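Long-range contacts in subtilisin-like protein (Prochloron didemni, PDB 3ZXY), which is probably a serine endopeptidase of the subtilase family, represented here by its subtilisin-like protease domain: residues I89-L94 with E121-L126; E115-G120 with L152-A157. The protein carries 1 engineered substitution. All coordinates share one frame; numbering follows the deposited sequence. Where two conformers were deposited one is given.

Contact 1 of 2, residues I89-L94 with E121-L126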
loop_
_atom_site.group_PDB
_atom_site.type_symbol
_atom_site.label_atom_id
_atom_site.label_comp_id
_atom_site.label_asym_id
_atom_site.label_seq_id
_atom_site.Cartn_x
_atom_site.Cartn_y
_atom_site.Cartn_z
ATOM N N ILE A 89 -12.981 -1.276 13.166
ATOM C CA ILE A 89 -12.543 -2.671 13.098
ATOM C C ILE A 89 -11.319 -2.828 13.996
ATOM O O ILE A 89 -10.695 -1.844 14.386
ATOM C CB ILE A 89 -12.301 -3.144 11.650
ATOM C CG1 ILE A 89 -11.053 -2.494 11.048
ATOM C CG2 ILE A 89 -13.549 -2.849 10.817
ATOM C CD1 ILE A 89 -10.081 -3.494 10.458
ATOM N N THR A 90 -11.026 -4.070 14.370
ATOM C CA THR A 90 -10.001 -4.369 15.362
ATOM C C THR A 90 -8.726 -4.892 14.705
ATOM O O THR A 90 -8.694 -5.201 13.512
ATOM C CB THR A 90 -10.487 -5.452 16.331
ATOM O OG1 THR A 90 -10.743 -6.664 15.612
ATOM C CG2 THR A 90 -11.777 -5.017 17.067
ATOM N N GLN A 91 -7.671 -4.991 15.504
ATOM C CA GLN A 91 -6.432 -5.608 15.030
ATOM C C GLN A 91 -6.651 -7.071 14.655
ATOM O O GLN A 91 -5.972 -7.580 13.768
ATOM C CB GLN A 91 -5.333 -5.476 16.082
ATOM C CG GLN A 91 -4.850 -4.046 16.238
ATOM C CD GLN A 91 -3.659 -3.927 17.167
ATOM O OE1 GLN A 91 -2.848 -4.860 17.285
ATOM N NE2 GLN A 91 -3.556 -2.794 17.854
ATOM N N LEU A 92 -7.592 -7.740 15.305
ATOM C CA LEU A 92 -7.947 -9.111 14.945
ATOM C C LEU A 92 -8.590 -9.165 13.558
ATOM O O LEU A 92 -8.302 -10.067 12.773
ATOM C CB LEU A 92 -8.879 -9.743 15.991
ATOM C CG LEU A 92 -9.446 -11.138 15.666
ATOM C CD1 LEU A 92 -8.324 -12.154 15.433
ATOM C CD2 LEU A 92 -10.402 -11.635 16.745
ATOM N N ASP A 93 -9.454 -8.197 13.253
ATOM C CA ASP A 93 -10.064 -8.104 11.918
ATOM C C ASP A 93 -8.995 -7.893 10.843
ATOM O O ASP A 93 -9.069 -8.450 9.749
ATOM C CB ASP A 93 -11.076 -6.951 11.834
ATOM C CG ASP A 93 -12.272 -7.132 12.747
ATOM O OD1 ASP A 93 -12.756 -8.280 12.957
ATOM O OD2 ASP A 93 -12.761 -6.099 13.267
ATOM N N LEU A 94 -8.028 -7.038 11.140
ATOM C CA LEU A 94 -6.875 -6.819 10.258
ATOM C C LEU A 94 -6.125 -8.116 10.059
ATOM O O LEU A 94 -5.769 -8.473 8.932
ATOM C CB LEU A 94 -5.888 -5.790 10.832
ATOM C CG LEU A 94 -6.125 -4.300 10.617
ATOM C CD1 LEU A 94 -5.042 -3.487 11.318
ATOM C CD2 LEU A 94 -6.143 -4.029 9.130
ATOM N N GLU A 121 3.690 -1.472 19.809
ATOM C CA GLU A 121 3.078 -2.696 20.355
ATOM C C GLU A 121 1.814 -3.038 19.574
ATOM O O GLU A 121 1.122 -2.162 19.079
ATOM C CB GLU A 121 2.757 -2.560 21.859
ATOM C CG GLU A 121 1.560 -1.668 22.252
ATOM C CD GLU A 121 1.858 -0.169 22.250
ATOM O OE1 GLU A 121 3.001 0.206 21.932
ATOM O OE2 GLU A 121 0.947 0.659 22.571
ATOM N N ALA A 122 1.530 -4.329 19.464
ATOM C CA ALA A 122 0.355 -4.797 18.738
ATOM C C ALA A 122 -0.183 -6.044 19.418
ATOM O O ALA A 122 0.530 -6.721 20.167
ATOM C CB ALA A 122 0.703 -5.090 17.300
ATOM N N ASP A 123 -1.456 -6.313 19.170
ATOM C CA ASP A 123 -2.097 -7.521 19.672
ATOM C C ASP A 123 -1.412 -8.728 19.051
ATOM O O ASP A 123 -0.923 -8.668 17.909
ATOM C CB ASP A 123 -3.584 -7.522 19.315
ATOM C CG ASP A 123 -4.372 -6.430 20.049
ATOM O OD1 ASP A 123 -4.058 -6.112 21.232
ATOM O OD2 ASP A 123 -5.327 -5.883 19.440
ATOM N N GLY A 124 -1.387 -9.821 19.801
ATOM C CA GLY A 124 -0.713 -11.026 19.368
ATOM C C GLY A 124 -1.224 -11.561 18.041
ATOM O O GLY A 124 -0.441 -12.094 17.259
ATOM N N TRP A 125 -2.524 -11.417 17.771
ATOM C CA TRP A 125 -3.089 -11.914 16.513
ATOM C C TRP A 125 -2.483 -11.185 15.347
ATOM O O TRP A 125 -2.198 -11.791 14.300
ATOM C CB TRP A 125 -4.596 -11.710 16.437
ATOM C CG TRP A 125 -5.412 -12.396 17.482
ATOM C CD1 TRP A 125 -6.098 -11.808 18.541
ATOM C CD2 TRP A 125 -5.687 -13.833 17.596
ATOM N NE1 TRP A 125 -6.750 -12.753 19.281
ATOM C CE2 TRP A 125 -6.546 -13.992 18.773
ATOM C CE3 TRP A 125 -5.321 -14.963 16.869
ATOM C CZ2 TRP A 125 -7.006 -15.232 19.187
ATOM C CZ3 TRP A 125 -5.789 -16.213 17.297
ATOM C CH2 TRP A 125 -6.611 -16.343 18.429
ATOM N N LEU A 126 -2.309 -9.869 15.495
ATOM C CA LEU A 126 -1.749 -9.055 14.419
ATOM C C LEU A 126 -0.257 -9.338 14.275
ATOM O O LEU A 126 0.232 -9.458 13.156
ATOM C CB LEU A 126 -2.011 -7.550 14.630
ATOM C CG LEU A 126 -1.506 -6.625 13.523
ATOM C CD1 LEU A 126 -2.072 -7.013 12.153
ATOM C CD2 LEU A 126 -1.871 -5.190 13.846
HETATM O O HOH W 1 -1.538 -1.953 19.780
HETATM O O HOH W 2 -8.009 -7.115 18.186
#
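Gln91 reaches across from the first turn of helix 91-103 to the residues that lead into helix 124-135. Its chain runs extended beyond CG and brings OE1 within 2.8 Å of Asp123 N. The bond is nearly straight, 164° at the hydrogen, though the donor is tilted from the carbonyl plane. The amide lies stacked against the Asp123 carboxylate, with Gln91 CD 3.4 Å from Asp123 OD2, and Leu126 crosses the glutamine at about a right angle, its CD2 resting 3.6 Å from Gln91 OE1. Beside this polar pair, Leu92 CD1 sits over one face of Trp125, 3.7 Å from the centroid of the five-membered ring, a CH-pi contact between side chains pointing the same way.

Two waters extend the link: one joins Gln91 NE2 to Glu121 O, the other Leu92 N to Asp123 OD2. Further out, Glu115 OE1 also accepts from Gln91 NE2, while Thr90 and Asp93 close a capping box that fixes the start of the glutamine's helix. With OE1 spent on a backbone N-H and NE2 on a carboxylate and a water, both ends of this buried amide are satisfied, and its flip state is set by its partners.

Contact 2 of 2, residues E115-G120 with L152-A157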
loop_
_atom_site.group_PDB
_atom_site.type_symbol
_atom_site.label_atom_id
_atom_site.label_comp_id
_atom_site.label_asym_id
_atom_site.label_seq_id
_atom_site.Cartn_x
_atom_site.Cartn_y
_atom_site.Cartn_z
ATOM N N GLU A 115 -3.477 1.674 13.673
ATOM C CA GLU A 115 -3.877 2.168 14.976
ATOM C C GLU A 115 -2.661 2.798 15.630
ATOM O O GLU A 115 -1.568 2.241 15.578
ATOM C CB GLU A 115 -4.391 1.008 15.852
ATOM C CG GLU A 115 -4.809 1.413 17.253
ATOM C CD GLU A 115 -5.728 0.416 17.937
ATOM O OE1 GLU A 115 -5.759 -0.769 17.535
ATOM O OE2 GLU A 115 -6.437 0.833 18.886
ATOM N N LEU A 116 -2.858 3.941 16.274
ATOM C CA LEU A 116 -1.822 4.597 17.037
ATOM C C LEU A 116 -1.469 3.764 18.271
ATOM O O LEU A 116 -2.360 3.199 18.921
ATOM C CB LEU A 116 -2.322 5.985 17.469
ATOM C CG LEU A 116 -1.376 6.905 18.217
ATOM C CD1 LEU A 116 -0.206 7.310 17.345
ATOM C CD2 LEU A 116 -2.157 8.130 18.715
ATOM N N THR A 117 -0.170 3.731 18.594
ATOM C CA THR A 117 0.384 2.944 19.694
ATOM C C THR A 117 1.358 3.794 20.494
ATOM O O THR A 117 1.719 4.884 20.065
ATOM C CB THR A 117 1.191 1.752 19.165
ATOM O OG1 THR A 117 2.373 2.243 18.511
ATOM C CG2 THR A 117 0.368 0.926 18.217
ATOM N N ASP A 118 1.773 3.307 21.664
ATOM C CA ASP A 118 2.839 3.959 22.435
ATOM C C ASP A 118 4.236 3.702 21.835
ATOM O O ASP A 118 5.038 4.636 21.709
ATOM C CB ASP A 118 2.829 3.473 23.890
ATOM C CG ASP A 118 1.674 4.027 24.691
ATOM O OD1 ASP A 118 1.055 5.017 24.256
ATOM O OD2 ASP A 118 1.400 3.477 25.781
ATOM N N PHE A 119 4.500 2.445 21.482
ATOM C CA PHE A 119 5.833 1.960 21.105
ATOM C C PHE A 119 5.846 1.012 19.927
ATOM O O PHE A 119 6.829 0.305 19.744
ATOM C CB PHE A 119 6.428 1.148 22.245
ATOM C CG PHE A 119 6.558 1.906 23.499
ATOM C CD1 PHE A 119 7.441 2.958 23.575
ATOM C CD2 PHE A 119 5.794 1.585 24.590
ATOM C CE1 PHE A 119 7.567 3.681 24.729
ATOM C CE2 PHE A 119 5.914 2.291 25.762
ATOM C CZ PHE A 119 6.806 3.346 25.833
ATOM N N GLY A 120 4.758 0.938 19.186
ATOM C CA GLY A 120 4.644 -0.034 18.104
ATOM C C GLY A 120 4.225 -1.411 18.592
ATOM O O GLY A 120 4.398 -2.406 17.864
ATOM N N LEU A 152 4.096 6.030 16.352
ATOM C CA LEU A 152 3.996 4.873 15.468
ATOM C C LEU A 152 2.583 4.307 15.412
ATOM O O LEU A 152 1.931 4.187 16.466
ATOM C CB LEU A 152 4.918 3.779 16.009
ATOM C CG LEU A 152 6.407 4.095 16.159
ATOM C CD1 LEU A 152 7.135 3.027 16.978
ATOM C CD2 LEU A 152 7.031 4.280 14.778
ATOM N N HIS A 153 2.158 3.903 14.222
ATOM C CA HIS A 153 0.965 3.085 14.026
ATOM C C HIS A 153 1.414 1.658 13.771
ATOM O O HIS A 153 2.507 1.418 13.255
ATOM C CB HIS A 153 0.158 3.539 12.807
ATOM C CG HIS A 153 -0.696 4.762 13.035
ATOM N ND1 HIS A 153 -1.841 4.977 12.346
ATOM C CD2 HIS A 153 -0.535 5.839 13.882
ATOM C CE1 HIS A 153 -2.371 6.152 12.726
ATOM N NE2 HIS A 153 -1.605 6.665 13.694
ATOM N N VAL A 154 0.547 0.724 14.131
ATOM C CA VAL A 154 0.631 -0.655 13.690
ATOM C C VAL A 154 -0.483 -0.894 12.675
ATOM O O VAL A 154 -1.601 -0.370 12.817
ATOM C CB VAL A 154 0.572 -1.643 14.880
ATOM C CG1 VAL A 154 1.787 -1.449 15.779
ATOM C CG2 VAL A 154 -0.728 -1.522 15.684
ATOM N N PRO A 155 -0.207 -1.693 11.641
ATOM C CA PRO A 155 0.984 -2.526 11.426
ATOM C C PRO A 155 2.231 -1.864 10.853
ATOM O O PRO A 155 3.252 -2.541 10.712
ATOM C CB PRO A 155 0.468 -3.587 10.459
ATOM C CG PRO A 155 -0.563 -2.896 9.663
ATOM C CD PRO A 155 -1.257 -2.000 10.649
ATOM N N ALA A 156 2.178 -0.588 10.511
ATOM C CA ALA A 156 3.334 0.076 9.900
ATOM C C ALA A 156 4.652 -0.128 10.652
ATOM O O ALA A 156 5.701 -0.225 10.008
ATOM C CB ALA A 156 3.062 1.556 9.729
ATOM N N ALA A 157 4.620 -0.163 11.985
ATOM C CA ALA A 157 5.818 -0.289 12.813
ATOM C C ALA A 157 6.321 -1.725 13.041
ATOM O O ALA A 157 7.338 -1.943 13.723
ATOM C CB ALA A 157 5.587 0.392 14.173
HETATM O O HOH W 3 4.127 5.813 19.207
#
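The His153 ring lies with one face over the backbone of the opposing strand, Leu116 N standing 3.8 Å above its centre and Glu115 C nearer its rim. Leu116 meets the same ring obliquely, its CD1 being 3.8 Å from His153 CD2, while NE2 of the histidine is held by Asn147 OD1. On the other face of this two-stranded ribbon, Thr117 CG2 packs 3.7 Å from Val154 CG1, and Leu152 reaches with CD1 toward the Gly120 backbone.

Thr117 turns its hydroxyl between the backbone N and carbonyl carbon (chi1 68°), from where OG1 donates to Leu152 O at 2.9 Å, coming from above the carbonyl plane, and accepts from Gly120 N at 2.8 Å. Leu152 O also takes Thr117 N, nearly in line with the carbonyl, and so is gripped twice. A valine in place of Thr117 would probably leave Gly120 N without this acceptor and Leu152 O with one donor fewer, weakening the turn's hold on the neighbouring strand. At Gly120, phi 83° and the nearness of Ala157 CB and Leu152 CD1 leave little room for a side chain.

Paired bonds between Glu115 and Val154, with Glu115 N 2.9 Å from Val154 O, complete a short antiparallel ribbon. Strand 115-117 runs on into an ST motif, Thr117 to Gly120, and strand 152-154 into the cis peptide before Pro155, an arrangement beside the parallel sheet that is consistent with the subtilisin-like fold.

Overall arrangement
Contacts 1 and 2 lie with their centres 11 Å apart on the same side of the chain's centre, and their segments alternate along the sequence: 89-94, 115-120, 121-126, 152-157. The chain leaves the ribbon strand 115-117 and runs through the 118-123 loop into helix 124-135, so one continuous piece serves both contacts. They also touch, Val154 of the ribbon packing against Ala122 and Gln91. Together they join the starts of helices 91-103 and 124-135 to the small antiparallel ribbon beside the seven-stranded parallel sheet. Leu94 and His153 each come within about 10 Å of the predicted charge-relay residue His51, side chain to side chain, so one residue of each contact approaches the predicted active site without touching it.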